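Local atomic coordinates of assembly chaperone of ribosomal protein L4 (Acl4) (Chaetomium thermophilum, PDB entry 5TQB), a protein that probably chaperones newly made ribosomal protein L4, holding it against an all-helical scaffold of tetratricopeptide-like helix pairs until assembly. Residues E147-V152 with T175-I180; T190-R195 with R205-R210; E6-A11 with R28-H33; A44-G49 with G84-L89. All blocks are in the same frame, centred on the assembly; numbering follows the deposited sequence.

Overall arrangement
The chain is purely alpha-helical, a solenoid-like stack of antiparallel helix pairs, and the four contacts follow along it in the order 3, 4, 1, 2. Contact 3 joins the two N-terminal helices. Contact 4, about 15 Å on between centres, starts on helix 41-54, within a predicted TPR repeat, L45 packing there on Y31. From contact 4 to contact 1 is about 21 Å centre to centre, bridged where L89 meets T148. Contact 1 touches contact 2 through C150 with T190 and T178 with V191, their centres about 13 Å apart. Contacts 2 and 3 lie about 44 Å apart, centre to centre. A second protein chain touches contacts 1, 2 and 4, consistent with chaperoning by an extended surface.

Contact 1: residues E147-V152 with T175-I180; sequences ETLCAV and TEATMI. With EDO (1,2-ethanediol), chain I.
L149 and E176 meet between helices 131-156 and 166-180, consecutive helices that form an antiparallel pair, a building unit of this helical solenoid. The axes of the two segments come within 9.3 Å at 161°. Along E176, every atom from CB outward lies near one methyl group, CD1 of L149. CB grazes it, CG comes to 3.6 Å from CD1, and the carboxylate carbon CD to 3.5 Å from the same methyl. The glutamate chain is extended, with CG anti to the backbone N (chi1 175°), and crosses the leucine at about a right angle. The methyl thus lies against CG and the carboxylate alike, and OE2 goes on to a salt bridge with R114. A leucine suits the other side because its CD1 reaches over the small A177, whose CB is 4.3 Å from L149 CD1.

E147 points away from this interface. Its OE2 forms a salt bridge with R144 and accepts a hydrogen bond from W184. A 1,2-ethanediol, probably left by crystallisation, donates from O2 to E147 OE1 at 3.0 Å, and its O1 gives OE2 only a weak bond. E147 also packs on an aromatic residue of the partner protein chain. An alanine here would probably leave R144 and W184 without their shared acceptor and thin the packing against the partner chain. I180 closes the apolar patch, its CD1 lying 4.3 Å from L149 CD1.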
loop_
_atom_site.group_PDB
_atom_site.type_symbol
_atom_site.label_atom_id
_atom_site.label_comp_id
_atom_site.label_asym_id
_atom_site.label_seq_id
_atom_site.Cartn_x
_atom_site.Cartn_y
_atom_site.Cartn_z
ATOM N N GLU B 147 12.235 -8.069 -8.796
ATOM C CA GLU B 147 12.332 -6.994 -7.822
ATOM C C GLU B 147 13.745 -6.895 -7.245
ATOM O O GLU B 147 14.197 -5.814 -6.884
ATOM C CB GLU B 147 11.316 -7.206 -6.697
ATOM C CG GLU B 147 9.861 -7.012 -7.121
ATOM C CD GLU B 147 8.866 -7.736 -6.201
ATOM O OE1 GLU B 147 9.261 -8.152 -5.090
ATOM O OE2 GLU B 147 7.689 -7.892 -6.594
ATOM N N THR B 148 14.438 -8.027 -7.163
ATOM C CA THR B 148 15.800 -8.054 -6.638
ATOM C C THR B 148 16.756 -7.397 -7.629
ATOM O O THR B 148 17.663 -6.654 -7.242
ATOM C CB THR B 148 16.264 -9.496 -6.353
ATOM O OG1 THR B 148 15.433 -10.075 -5.334
ATOM C CG2 THR B 148 17.707 -9.524 -5.885
ATOM N N LEU B 149 16.553 -7.673 -8.911
ATOM C CA LEU B 149 17.402 -7.095 -9.936
ATOM C C LEU B 149 17.169 -5.592 -9.950
ATOM O O LEU B 149 18.116 -4.809 -10.039
ATOM C CB LEU B 149 17.108 -7.729 -11.299
ATOM C CG LEU B 149 17.268 -9.258 -11.338
ATOM C CD1 LEU B 149 16.929 -9.808 -12.711
ATOM C CD2 LEU B 149 18.662 -9.685 -10.926
ATOM N N CYS B 150 15.908 -5.194 -9.813
ATOM C CA CYS B 150 15.550 -3.784 -9.762
ATOM C C CYS B 150 16.177 -3.124 -8.546
ATOM O O CYS B 150 16.620 -1.977 -8.612
ATOM C CB CYS B 150 14.033 -3.616 -9.722
ATOM S SG CYS B 150 13.198 -3.986 -11.298
ATOM N N ALA B 151 16.225 -3.846 -7.433
ATOM C CA ALA B 151 16.848 -3.301 -6.236
ATOM C C ALA B 151 18.322 -2.992 -6.500
ATOM O O ALA B 151 18.843 -1.988 -6.023
ATOM C CB ALA B 151 16.703 -4.250 -5.072
ATOM N N VAL B 152 18.982 -3.853 -7.268
ATOM C CA VAL B 152 20.391 -3.662 -7.606
ATOM C C VAL B 152 20.571 -2.477 -8.559
ATOM O O VAL B 152 21.515 -1.700 -8.421
ATOM C CB VAL B 152 20.997 -4.944 -8.219
ATOM C CG1 VAL B 152 22.443 -4.720 -8.644
ATOM C CG2 VAL B 152 20.926 -6.080 -7.217
ATOM N N THR B 175 17.011 -5.836 -18.717
ATOM C CA THR B 175 16.716 -6.753 -19.819
ATOM C C THR B 175 16.276 -8.110 -19.267
ATOM O O THR B 175 15.282 -8.681 -19.723
ATOM C CB THR B 175 17.915 -6.941 -20.790
ATOM O OG1 THR B 175 19.115 -7.201 -20.049
ATOM C CG2 THR B 175 18.108 -5.703 -21.660
ATOM N N GLU B 176 17.007 -8.619 -18.277
ATOM C CA GLU B 176 16.637 -9.871 -17.627
ATOM C C GLU B 176 15.303 -9.752 -16.879
ATOM O O GLU B 176 14.491 -10.672 -16.906
ATOM C CB GLU B 176 17.738 -10.330 -16.664
ATOM C CG GLU B 176 17.369 -11.583 -15.862
ATOM C CD GLU B 176 18.479 -12.061 -14.937
ATOM O OE1 GLU B 176 19.632 -11.604 -15.094
ATOM O OE2 GLU B 176 18.196 -12.899 -14.052
ATOM N N ALA B 177 15.079 -8.620 -16.216
ATOM C CA ALA B 177 13.869 -8.431 -15.419
ATOM C C ALA B 177 12.612 -8.356 -16.289
ATOM O O ALA B 177 11.567 -8.894 -15.921
ATOM C CB ALA B 177 13.995 -7.187 -14.563
ATOM N N THR B 178 12.706 -7.688 -17.436
ATOM C CA THR B 178 11.574 -7.609 -18.357
ATOM C C THR B 178 11.326 -8.961 -19.019
ATOM O O THR B 178 10.214 -9.261 -19.454
ATOM C CB THR B 178 11.782 -6.542 -19.454
ATOM O OG1 THR B 178 13.069 -6.712 -20.061
ATOM C CG2 THR B 178 11.681 -5.143 -18.869
HETATM N N MSE B 179 12.369 -9.778 -19.091
HETATM C CA MSE B 179 12.259 -11.105 -19.673
HETATM C C MSE B 179 11.481 -12.052 -18.754
HETATM O O MSE B 179 10.625 -12.808 -19.214
HETATM C CB MSE B 179 13.655 -11.669 -19.935
HETATM C CG MSE B 179 13.673 -12.923 -20.788
HETATM SE SE MSE B 179 15.478 -13.630 -21.009
HETATM C CE MSE B 179 15.876 -14.054 -19.145
ATOM N N ILE B 180 11.772 -11.994 -17.456
ATOM C CA ILE B 180 11.205 -12.939 -16.493
ATOM C C ILE B 180 9.861 -12.483 -15.918
ATOM O O ILE B 180 9.078 -13.307 -15.444
ATOM C CB ILE B 180 12.185 -13.210 -15.324
ATOM C CG1 ILE B 180 12.357 -11.955 -14.458
ATOM C CG2 ILE B 180 13.522 -13.709 -15.870
ATOM C CD1 ILE B 180 13.327 -12.110 -13.292
HETATM C C1 EDO I . 7.104 -7.173 -2.800
HETATM O O1 EDO I . 6.621 -6.281 -3.783
HETATM C C2 EDO I . 8.290 -6.544 -2.105
HETATM O O2 EDO I . 9.096 -5.905 -3.069
#

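Contact 2: residues T190-R195 with R205-R210; sequences TVANVR and REALRR
A192 and A207 face each other across two antiparallel helices, methyl to methyl, with 3.9 Å between A192 CB and A207 CB. Both CB atoms point at the opposite helix, and alanine suits both places because nothing beyond CB keeps the backbones apart: the segment axes approach to 8.1 Å, and the CA atoms of A192 and A207 are only 5.5 Å from each other.

The larger side chains enter from the flanks of this alanine pair. L208 leaves its helix at an angle to the interface, but with CG turned beside the backbone N (chi1 -76°) its branched end swings back toward A192. Its CG lies 3.6 Å from A192 CB, and the methyl CD2 touches the same atom at 3.8 Å, so the leucine fork rests alongside the alanine methyl. V191 does the same from the other helix, setting a branched side chain against the opposing alanine. Its CG1, placed anti to the backbone N by a chi1 of 164°, comes within 4.0 Å of A207 CB. Each alanine is therefore met by the opposing alanine and by one branched side chain, a wholly apolar and buried contact.

Helices 185-197 and 201-212, joined by a short turn, form this hairpin. L208 also packs on L234, L237 and L238 of helix 228-240, while V191 reaches I174 and T178 of helix 166-180. On another side of helix 185-197, T190 rests on C150 and V153 of helix 131-156, and N193 OD1 bonds to a basic side chain of the partner protein chain.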
loop_
_atom_site.group_PDB
_atom_site.type_symbol
_atom_site.label_atom_id
_atom_site.label_comp_id
_atom_site.label_asym_id
_atom_site.label_seq_id
_atom_site.Cartn_x
_atom_site.Cartn_y
_atom_site.Cartn_z
ATOM N N THR B 190 11.124 0.368 -13.343
ATOM C CA THR B 190 12.573 0.430 -13.213
ATOM C C THR B 190 13.220 0.699 -14.563
ATOM O O THR B 190 14.273 1.330 -14.633
ATOM C CB THR B 190 13.129 -0.870 -12.599
ATOM O OG1 THR B 190 12.522 -1.076 -11.320
ATOM C CG2 THR B 190 14.639 -0.804 -12.415
ATOM N N VAL B 191 12.590 0.221 -15.630
ATOM C CA VAL B 191 13.053 0.515 -16.976
ATOM C C VAL B 191 12.977 2.028 -17.183
ATOM O O VAL B 191 13.901 2.638 -17.717
ATOM C CB VAL B 191 12.214 -0.240 -18.038
ATOM C CG1 VAL B 191 12.413 0.348 -19.434
ATOM C CG2 VAL B 191 12.571 -1.719 -18.045
ATOM N N ALA B 192 11.881 2.631 -16.734
ATOM C CA ALA B 192 11.686 4.069 -16.881
ATOM C C ALA B 192 12.740 4.843 -16.094
ATOM O O ALA B 192 13.282 5.839 -16.579
ATOM C CB ALA B 192 10.296 4.460 -16.423
ATOM N N ASN B 193 13.019 4.371 -14.881
ATOM C CA ASN B 193 14.011 4.986 -14.011
ATOM C C ASN B 193 15.328 5.133 -14.750
ATOM O O ASN B 193 15.903 6.220 -14.798
ATOM C CB ASN B 193 14.215 4.137 -12.758
ATOM C CG ASN B 193 14.445 4.971 -11.513
ATOM O OD1 ASN B 193 14.972 6.080 -11.581
ATOM N ND2 ASN B 193 14.041 4.441 -10.365
ATOM N N VAL B 194 15.784 4.035 -15.345
ATOM C CA VAL B 194 17.014 4.025 -16.139
ATOM C C VAL B 194 16.934 4.999 -17.315
ATOM O O VAL B 194 17.820 5.831 -17.500
ATOM C CB VAL B 194 17.321 2.604 -16.676
ATOM C CG1 VAL B 194 18.528 2.613 -17.610
ATOM C CG2 VAL B 194 17.556 1.636 -15.519
ATOM N N ARG B 195 15.869 4.882 -18.101
ATOM C CA ARG B 195 15.668 5.718 -19.281
ATOM C C ARG B 195 15.784 7.218 -18.977
ATOM O O ARG B 195 16.458 7.951 -19.710
ATOM C CB ARG B 195 14.304 5.409 -19.906
ATOM C CG ARG B 195 14.212 4.022 -20.533
ATOM C CD ARG B 195 14.945 3.959 -21.863
ATOM N NE ARG B 195 14.874 2.631 -22.469
ATOM C CZ ARG B 195 15.717 1.638 -22.204
ATOM N NH1 ARG B 195 16.705 1.803 -21.336
ATOM N NH2 ARG B 195 15.570 0.469 -22.808
ATOM N N ARG B 205 8.327 7.589 -20.579
ATOM C CA ARG B 205 6.878 7.748 -20.532
ATOM C C ARG B 205 6.197 6.474 -21.010
ATOM O O ARG B 205 5.239 6.003 -20.396
ATOM C CB ARG B 205 6.427 8.931 -21.396
ATOM C CG ARG B 205 6.896 10.286 -20.893
ATOM C CD ARG B 205 6.202 11.426 -21.618
ATOM N NE ARG B 205 6.758 12.725 -21.242
ATOM C CZ ARG B 205 7.618 13.429 -21.976
ATOM N NH1 ARG B 205 8.041 12.982 -23.155
ATOM N NH2 ARG B 205 8.059 14.598 -21.529
ATOM N N GLU B 206 6.706 5.926 -22.109
ATOM C CA GLU B 206 6.190 4.693 -22.690
ATOM C C GLU B 206 6.211 3.555 -21.671
ATOM O O GLU B 206 5.244 2.800 -21.547
ATOM C CB GLU B 206 7.033 4.316 -23.907
ATOM C CG GLU B 206 6.504 3.144 -24.715
ATOM C CD GLU B 206 7.421 2.782 -25.872
ATOM O OE1 GLU B 206 6.907 2.431 -26.957
ATOM O OE2 GLU B 206 8.658 2.851 -25.696
ATOM N N ALA B 207 7.315 3.448 -20.936
ATOM C CA ALA B 207 7.483 2.401 -19.937
ATOM C C ALA B 207 6.522 2.586 -18.769
ATOM O O ALA B 207 5.917 1.623 -18.299
ATOM C CB ALA B 207 8.917 2.381 -19.435
ATOM N N LEU B 208 6.386 3.822 -18.302
ATOM C CA LEU B 208 5.525 4.113 -17.162
ATOM C C LEU B 208 4.051 3.892 -17.496
ATOM O O LEU B 208 3.284 3.395 -16.670
ATOM C CB LEU B 208 5.744 5.551 -16.700
ATOM C CG LEU B 208 7.021 5.821 -15.903
ATOM C CD1 LEU B 208 7.214 7.315 -15.697
ATOM C CD2 LEU B 208 7.013 5.103 -14.562
ATOM N N ARG B 209 3.663 4.265 -18.710
ATOM C CA ARG B 209 2.303 4.053 -19.187
ATOM C C ARG B 209 1.997 2.559 -19.224
ATOM O O ARG B 209 0.856 2.140 -19.018
ATOM C CB ARG B 209 2.141 4.654 -20.586
ATOM C CG ARG B 209 0.978 5.628 -20.748
ATOM C CD ARG B 209 1.391 6.859 -21.555
ATOM N NE ARG B 209 2.180 6.509 -22.735
ATOM C CZ ARG B 209 2.997 7.344 -23.376
ATOM N NH1 ARG B 209 3.148 8.597 -22.960
ATOM N NH2 ARG B 209 3.671 6.922 -24.435
ATOM N N ARG B 210 3.026 1.757 -19.477
ATOM C CA ARG B 210 2.866 0.310 -19.527
ATOM C C ARG B 210 2.705 -0.292 -18.134
ATOM O O ARG B 210 1.879 -1.182 -17.932
ATOM C CB ARG B 210 4.051 -0.341 -20.234
ATOM C CG ARG B 210 4.008 -1.850 -20.180
ATOM C CD ARG B 210 4.821 -2.470 -21.281
ATOM N NE ARG B 210 4.695 -3.921 -21.268
ATOM C CZ ARG B 210 5.290 -4.730 -22.136
ATOM N NH1 ARG B 210 6.056 -4.230 -23.096
ATOM N NH2 ARG B 210 5.117 -6.041 -22.041
#

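Contact 3: residues E6-A11 with R28-H33; sequences ELLDRA and RTAYEH
The N-terminal helical hairpin, in which helix 4-16 turns back as helix 20-32, is held here by L7 and L8 closing on A30. The two segments run antiparallel at 161°, with axes 8.9 Å apart at closest approach. A30 suits the centre because its single methyl lets the backbones draw together: the CA atoms of L7 and A30 lie 5.5 Å apart.

L7 presses its stem on that methyl, CB to CB at 3.7 Å from L7 to A30. Beyond the stem, its CD2 methyl passes over the alanine backbone, 3.9 Å from A30 CA, and then approaches the neighbouring T29, whose OG1 is 4.3 Å from L7 CD2. This last approach is a loose one, and the threonine hydroxyl is occupied with the carbonyl of V26 in its own helix. L8 starts off to one side. With CG anti to the carbonyl carbon (chi1 -69°), its end bends back so that CD2 touches A30 CB at 3.9 Å. The alanine methyl is thus gripped by two successive leucines, one by its stem and the other by its tip.

Helix 20-32 ends just beyond, where H33 leaves the helical conformation while its N still bonds to A30 O. Helix 41-54 packs against the hairpin: L8 packs on A44, A11 on L47, and Y31 on A44 and L45, while R28 NH2 reaches the hydroxyl of Y64 on helix 58-71.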
loop_
_atom_site.group_PDB
_atom_site.type_symbol
_atom_site.label_atom_id
_atom_site.label_comp_id
_atom_site.label_asym_id
_atom_site.label_seq_id
_atom_site.Cartn_x
_atom_site.Cartn_y
_atom_site.Cartn_z
ATOM N N GLU B 6 5.233 -25.819 16.114
ATOM C CA GLU B 6 3.898 -25.296 16.385
ATOM C C GLU B 6 3.988 -23.865 16.894
ATOM O O GLU B 6 3.150 -23.026 16.562
ATOM C CB GLU B 6 3.168 -26.173 17.410
ATOM C CG GLU B 6 1.729 -25.731 17.690
ATOM C CD GLU B 6 0.979 -26.664 18.644
ATOM O OE1 GLU B 6 -0.042 -26.223 19.218
ATOM O OE2 GLU B 6 1.396 -27.834 18.816
ATOM N N LEU B 7 5.010 -23.583 17.696
ATOM C CA LEU B 7 5.253 -22.221 18.167
ATOM C C LEU B 7 5.607 -21.266 17.028
ATOM O O LEU B 7 5.239 -20.094 17.068
ATOM C CB LEU B 7 6.365 -22.203 19.213
ATOM C CG LEU B 7 5.950 -22.461 20.662
ATOM C CD1 LEU B 7 4.852 -23.496 20.762
ATOM C CD2 LEU B 7 7.160 -22.888 21.478
ATOM N N LEU B 8 6.327 -21.757 16.022
ATOM C CA LEU B 8 6.665 -20.930 14.863
ATOM C C LEU B 8 5.413 -20.574 14.075
ATOM O O LEU B 8 5.271 -19.451 13.592
ATOM C CB LEU B 8 7.654 -21.646 13.941
ATOM C CG LEU B 8 9.083 -21.849 14.448
ATOM C CD1 LEU B 8 9.939 -22.494 13.362
ATOM C CD2 LEU B 8 9.707 -20.538 14.906
ATOM N N ASP B 9 4.511 -21.539 13.944
ATOM C CA ASP B 9 3.264 -21.316 13.232
ATOM C C ASP B 9 2.392 -20.346 14.014
ATOM O O ASP B 9 1.759 -19.467 13.438
ATOM C CB ASP B 9 2.534 -22.639 13.011
ATOM C CG ASP B 9 3.354 -23.628 12.204
ATOM O OD1 ASP B 9 4.352 -23.204 11.585
ATOM O OD2 ASP B 9 3.000 -24.831 12.186
ATOM N N ARG B 10 2.376 -20.500 15.331
ATOM C CA ARG B 10 1.598 -19.618 16.186
ATOM C C ARG B 10 2.094 -18.176 16.067
ATOM O O ARG B 10 1.302 -17.253 15.903
ATOM C CB ARG B 10 1.673 -20.095 17.636
ATOM C CG ARG B 10 0.928 -19.227 18.635
ATOM C CD ARG B 10 -0.567 -19.176 18.356
ATOM N NE ARG B 10 -1.242 -18.245 19.260
ATOM C CZ ARG B 10 -2.375 -17.607 18.979
ATOM N NH1 ARG B 10 -2.982 -17.794 17.814
ATOM N NH2 ARG B 10 -2.902 -16.776 19.868
ATOM N N ALA B 11 3.405 -17.987 16.145
ATOM C CA ALA B 11 3.979 -16.652 16.059
ATOM C C ALA B 11 3.692 -16.032 14.693
ATOM O O ALA B 11 3.463 -14.828 14.586
ATOM C CB ALA B 11 5.471 -16.698 16.322
ATOM N N ARG B 28 10.492 -15.958 20.304
ATOM C CA ARG B 28 11.676 -16.063 21.146
ATOM C C ARG B 28 11.688 -17.414 21.860
ATOM O O ARG B 28 12.655 -18.171 21.747
ATOM C CB ARG B 28 11.725 -14.900 22.144
ATOM C CG ARG B 28 12.621 -15.113 23.367
ATOM C CD ARG B 28 14.049 -15.540 23.020
ATOM N NE ARG B 28 14.707 -14.642 22.075
ATOM C CZ ARG B 28 15.942 -14.818 21.614
ATOM N NH1 ARG B 28 16.663 -15.862 22.004
ATOM N NH2 ARG B 28 16.459 -13.951 20.758
ATOM N N THR B 29 10.613 -17.725 22.579
ATOM C CA THR B 29 10.517 -19.000 23.280
ATOM C C THR B 29 10.735 -20.156 22.308
ATOM O O THR B 29 11.448 -21.108 22.621
ATOM C CB THR B 29 9.156 -19.170 23.997
ATOM O OG1 THR B 29 8.090 -19.036 23.051
ATOM C CG2 THR B 29 8.991 -18.125 25.090
ATOM N N ALA B 30 10.138 -20.054 21.123
ATOM C CA ALA B 30 10.296 -21.069 20.085
ATOM C C ALA B 30 11.772 -21.352 19.826
ATOM O O ALA B 30 12.229 -22.493 19.953
ATOM C CB ALA B 30 9.628 -20.609 18.799
ATOM N N TYR B 31 12.514 -20.299 19.485
ATOM C CA TYR B 31 13.922 -20.435 19.118
ATOM C C TYR B 31 14.767 -21.003 20.253
ATOM O O TYR B 31 15.712 -21.760 20.015
ATOM C CB TYR B 31 14.508 -19.095 18.660
ATOM C CG TYR B 31 15.966 -19.205 18.283
ATOM C CD1 TYR B 31 16.957 -18.673 19.093
ATOM C CD2 TYR B 31 16.352 -19.875 17.131
ATOM C CE1 TYR B 31 18.292 -18.788 18.754
ATOM C CE2 TYR B 31 17.681 -19.996 16.785
ATOM C CZ TYR B 31 18.646 -19.451 17.598
ATOM O OH TYR B 31 19.971 -19.574 17.255
ATOM N N GLU B 32 14.424 -20.647 21.488
ATOM C CA GLU B 32 15.130 -21.177 22.652
ATOM C C GLU B 32 15.071 -22.699 22.688
ATOM O O GLU B 32 16.009 -23.346 23.156
ATOM C CB GLU B 32 14.552 -20.605 23.948
ATOM C CG GLU B 32 14.846 -19.125 24.157
ATOM C CD GLU B 32 14.208 -18.572 25.417
ATOM O OE1 GLU B 32 14.089 -19.328 26.405
ATOM O OE2 GLU B 32 13.819 -17.384 25.418
ATOM N N HIS B 33 13.976 -23.267 22.190
ATOM C CA HIS B 33 13.816 -24.722 22.169
ATOM C C HIS B 33 14.311 -25.323 20.854
ATOM O O HIS B 33 14.086 -26.499 20.579
ATOM C CB HIS B 33 12.353 -25.109 22.401
ATOM C CG HIS B 33 11.842 -24.749 23.761
ATOM N ND1 HIS B 33 12.077 -25.524 24.876
ATOM C CD2 HIS B 33 11.103 -23.696 24.184
ATOM C CE1 HIS B 33 11.508 -24.964 25.927
ATOM N NE2 HIS B 33 10.911 -23.854 25.535
#

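Contact 4: residues A44-G49 with G84-L89; sequences ALTLLG and GPEKFL
T46 looks across at E86 and K87, the one residue of helix 41-54 in this segment to do so. Before it, L45 packs on A68 of helix 58-71. T46 itself then turns to the residues near the start of helix 86-94. With OG1 beside the backbone N (chi1 -67°), the methyl CG2 falls anti to that N and lies 4.1 Å from E86 OE1, an oxygen that bonds to Q50. T46 OG1 bonds to the carbonyl of G42 and takes a proton from a water 2.9 Å away. Further on, L47 packs on T12 and L15 of helix 4-16, and L48 on A27 of helix 20-32.

The water also donates to G84 O at 2.8 Å and accepts from K87 N at 2.9 Å. K87 NZ reaches the same G84 O at 2.7 Å, from 37° above the carbonyl plane, and bonds to G82 O too. Glycine fits position 84 because at its backbone angles (phi 96°) a side chain would crowd the preceding carbonyl oxygen. Threonine suits its site because its hydroxyl can accept from the water while bonding to G42 O, and it is short enough for the water to fit between the segments. The chemistry implies a polar seam: G84 O receives both a water proton and the ammonium of K87, while the water links that carbonyl to the hydroxyl of T46.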
loop_
_atom_site.group_PDB
_atom_site.type_symbol
_atom_site.label_atom_id
_atom_site.label_comp_id
_atom_site.label_asym_id
_atom_site.label_seq_id
_atom_site.Cartn_x
_atom_site.Cartn_y
_atom_site.Cartn_z
ATOM N N ALA B 44 13.384 -19.992 12.077
ATOM C CA ALA B 44 13.121 -19.320 13.346
ATOM C C ALA B 44 13.802 -17.954 13.411
ATOM O O ALA B 44 13.204 -16.965 13.841
ATOM C CB ALA B 44 13.577 -20.185 14.501
ATOM N N LEU B 45 15.061 -17.906 12.996
ATOM C CA LEU B 45 15.804 -16.655 12.986
ATOM C C LEU B 45 15.230 -15.703 11.939
ATOM O O LEU B 45 15.165 -14.494 12.156
ATOM C CB LEU B 45 17.285 -16.931 12.730
ATOM C CG LEU B 45 17.977 -17.686 13.865
ATOM C CD1 LEU B 45 19.279 -18.326 13.391
ATOM C CD2 LEU B 45 18.224 -16.749 15.037
ATOM N N THR B 46 14.800 -16.254 10.810
ATOM C CA THR B 46 14.155 -15.453 9.777
ATOM C C THR B 46 12.920 -14.770 10.351
ATOM O O THR B 46 12.725 -13.566 10.166
ATOM C CB THR B 46 13.749 -16.324 8.576
ATOM O OG1 THR B 46 14.926 -16.804 7.923
ATOM C CG2 THR B 46 12.920 -15.543 7.573
ATOM N N LEU B 47 12.098 -15.545 11.058
ATOM C CA LEU B 47 10.859 -15.033 11.628
ATOM C C LEU B 47 11.139 -13.943 12.651
ATOM O O LEU B 47 10.491 -12.899 12.653
ATOM C CB LEU B 47 10.068 -16.166 12.280
ATOM C CG LEU B 47 8.775 -15.769 12.988
ATOM C CD1 LEU B 47 7.816 -15.114 12.019
ATOM C CD2 LEU B 47 8.132 -16.990 13.631
ATOM N N LEU B 48 12.108 -14.191 13.522
ATOM C CA LEU B 48 12.523 -13.188 14.490
ATOM C C LEU B 48 13.028 -11.930 13.778
ATOM O O LEU B 48 12.909 -10.820 14.297
ATOM C CB LEU B 48 13.601 -13.759 15.413
ATOM C CG LEU B 48 13.081 -14.595 16.584
ATOM C CD1 LEU B 48 14.199 -15.433 17.185
ATOM C CD2 LEU B 48 12.469 -13.698 17.640
ATOM N N GLY B 49 13.575 -12.112 12.578
ATOM C CA GLY B 49 14.038 -11.000 11.771
ATOM C C GLY B 49 12.885 -10.162 11.252
ATOM O O GLY B 49 12.899 -8.937 11.387
ATOM N N GLY B 84 14.531 -19.382 3.628
ATOM C CA GLY B 84 14.470 -18.964 2.237
ATOM C C GLY B 84 15.389 -17.792 1.927
ATOM O O GLY B 84 16.147 -17.345 2.785
ATOM N N PRO B 85 15.317 -17.278 0.691
ATOM C CA PRO B 85 16.223 -16.220 0.225
ATOM C C PRO B 85 15.970 -14.857 0.876
ATOM O O PRO B 85 16.793 -13.950 0.727
ATOM C CB PRO B 85 15.934 -16.156 -1.276
ATOM C CG PRO B 85 14.537 -16.645 -1.412
ATOM C CD PRO B 85 14.347 -17.675 -0.345
ATOM N N GLU B 86 14.854 -14.738 1.592
ATOM C CA GLU B 86 14.410 -13.482 2.191
ATOM C C GLU B 86 15.489 -12.832 3.049
ATOM O O GLU B 86 15.688 -11.615 2.993
ATOM C CB GLU B 86 13.150 -13.732 3.033
ATOM C CG GLU B 86 12.588 -12.502 3.737
ATOM C CD GLU B 86 11.446 -12.831 4.690
ATOM O OE1 GLU B 86 10.774 -13.864 4.483
ATOM O OE2 GLU B 86 11.228 -12.058 5.650
ATOM N N LYS B 87 16.187 -13.645 3.836
ATOM C CA LYS B 87 17.217 -13.134 4.739
ATOM C C LYS B 87 18.370 -12.431 4.007
ATOM O O LYS B 87 18.948 -11.475 4.529
ATOM C CB LYS B 87 17.763 -14.260 5.622
ATOM C CG LYS B 87 18.309 -15.460 4.866
ATOM C CD LYS B 87 18.648 -16.598 5.825
ATOM C CE LYS B 87 19.146 -17.839 5.099
ATOM N NZ LYS B 87 18.065 -18.544 4.348
ATOM N N PHE B 88 18.711 -12.900 2.809
ATOM C CA PHE B 88 19.779 -12.273 2.035
ATOM C C PHE B 88 19.342 -10.893 1.567
ATOM O O PHE B 88 20.114 -9.935 1.616
ATOM C CB PHE B 88 20.159 -13.133 0.826
ATOM C CG PHE B 88 20.675 -14.494 1.190
ATOM C CD1 PHE B 88 21.964 -14.655 1.664
ATOM C CD2 PHE B 88 19.870 -15.610 1.058
ATOM C CE1 PHE B 88 22.441 -15.908 2.002
ATOM C CE2 PHE B 88 20.340 -16.866 1.392
ATOM C CZ PHE B 88 21.630 -17.013 1.864
ATOM N N LEU B 89 18.091 -10.802 1.124
ATOM C CA LEU B 89 17.557 -9.569 0.561
ATOM C C LEU B 89 17.416 -8.499 1.633
ATOM O O LEU B 89 17.658 -7.318 1.373
ATOM C CB LEU B 89 16.208 -9.829 -0.118
ATOM C CG LEU B 89 16.189 -10.987 -1.124
ATOM C CD1 LEU B 89 14.805 -11.148 -1.739
ATOM C CD2 LEU B 89 17.236 -10.805 -2.217
HETATM O O HOH W 1 15.228 -16.105 5.151
#